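Local coordinates for protein 373aa long hypothetical citrate synthase (Sulfolobus tokodaii, PDB 1VGP) that belongs to the citrate synthase family and forms a mostly helical dimer whose extended C-terminal tail reaches the partner subunit, at residues A357-K360 with G361-K365. Numbering follows the deposited sequence.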
# COMPACT_ATOMS: atom_id res chain seq x y z
N ALA A 357 -18.80 3.41 3.37
CA ALA A 357 -18.85 4.84 3.11
C ALA A 357 -20.31 5.30 3.05
O ALA A 357 -21.19 4.56 2.59
CB ALA A 357 -18.14 5.14 1.81
N TYR A 358 -20.57 6.51 3.52
CA TYR A 358 -21.94 7.01 3.56
C TYR A 358 -22.20 7.92 2.38
O TYR A 358 -21.59 8.99 2.26
CB TYR A 358 -22.21 7.76 4.86
CG TYR A 358 -23.64 8.24 4.97
CD1 TYR A 358 -24.66 7.37 5.37
CD2 TYR A 358 -23.99 9.55 4.60
CE1 TYR A 358 -25.99 7.78 5.40
CE2 TYR A 358 -25.32 9.97 4.62
CZ TYR A 358 -26.31 9.08 5.02
OH TYR A 358 -27.64 9.48 5.04
N TYR A 359 -23.12 7.51 1.51
CA TYR A 359 -23.45 8.28 0.32
C TYR A 359 -24.37 9.43 0.67
O TYR A 359 -25.48 9.22 1.16
CB TYR A 359 -24.11 7.37 -0.71
CG TYR A 359 -24.30 8.03 -2.05
CD1 TYR A 359 -25.55 8.43 -2.48
CD2 TYR A 359 -23.21 8.30 -2.88
CE1 TYR A 359 -25.73 9.09 -3.69
CE2 TYR A 359 -23.37 8.96 -4.10
CZ TYR A 359 -24.64 9.35 -4.50
OH TYR A 359 -24.83 10.02 -5.68
N LYS A 360 -23.91 10.65 0.42
CA LYS A 360 -24.73 11.81 0.71
C LYS A 360 -24.97 12.62 -0.55
O LYS A 360 -24.96 13.85 -0.52
CB LYS A 360 -24.07 12.67 1.81
CG LYS A 360 -22.65 13.14 1.51
CD LYS A 360 -22.62 14.65 1.33
CE LYS A 360 -21.24 15.14 0.94
NZ LYS A 360 -20.67 15.99 2.01
N GLY A 361 -25.19 11.92 -1.65
CA GLY A 361 -25.45 12.59 -2.91
C GLY A 361 -26.89 12.45 -3.39
O GLY A 361 -27.80 12.25 -2.58
N GLU A 362 -27.08 12.57 -4.69
CA GLU A 362 -28.39 12.39 -5.30
C GLU A 362 -28.38 11.16 -6.21
O GLU A 362 -27.32 10.70 -6.63
CB GLU A 362 -28.76 13.63 -6.13
CG GLU A 362 -27.84 13.87 -7.33
CD GLU A 362 -26.44 14.34 -6.94
OE1 GLU A 362 -25.56 13.49 -6.69
OE2 GLU A 362 -26.22 15.58 -6.90
N ILE A 363 -29.56 10.63 -6.51
CA ILE A 363 -29.65 9.56 -7.48
C ILE A 363 -30.84 9.78 -8.41
O ILE A 363 -31.67 10.65 -8.16
CB ILE A 363 -29.76 8.17 -6.77
CG1 ILE A 363 -30.99 8.11 -5.87
CG2 ILE A 363 -28.51 7.93 -5.93
CD1 ILE A 363 -31.24 6.72 -5.30
N GLY A 364 -30.88 9.04 -9.52
CA GLY A 364 -31.98 9.18 -10.45
C GLY A 364 -31.88 10.39 -11.35
O GLY A 364 -32.88 10.83 -11.93
N LYS A 365 -30.68 10.95 -11.48
CA LYS A 365 -30.44 12.04 -12.41
C LYS A 365 -30.69 11.54 -13.83
O LYS A 365 -30.38 10.40 -14.16
CB LYS A 365 -29.01 12.55 -12.27
CG LYS A 365 -28.60 12.84 -10.85
CD LYS A 365 -27.17 13.33 -10.76
CE LYS A 365 -27.10 14.84 -10.72
NZ LYS A 365 -25.70 15.34 -10.54
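Tyr359 OH donates a hydrogen bond of 2.8 Å to the backbone oxygen Glu362 O, three residues further along the chain. The acceptor lies at the edge of the phenol ring, in its plane, while the hydroxyl stands 29° out of the carbonyl plane and meets the C=O at an angle of 139°. Tyr359 ends strand 356-359. With CG anti to its backbone N (chi1 -171°), its ring extends alongside the chain that follows. Gly361 N lies over one face of the ring, 3.5 Å above its plane and displaced toward the rim, and Gly361 C comes within 3.6 Å of Tyr359 CE1. Farther on, Ile363 CG2 reaches Tyr359 CE1 obliquely at 3.8 Å. Glu362 OE1 is 3.7 Å from Tyr359 OH, a proximity and not a hydrogen bond; the other carboxylate oxygen, Glu362 OE2, makes a long salt bridge of 3.7 Å with Lys365 NZ. The tail lies against the second subunit, where residues 357-359 pair in a parallel beta ladder with a strand of that subunit, carrying the sheet across the interface, and Tyr19 of that subunit meets the Tyr359 ring. Tyr359 thus ties the end of an intersubunit strand to the loop beyond it: one directional bond ending on backbone oxygen, together with ring contacts to Gly361 and Ile363, should restrain both the ring and the path of this surface tail.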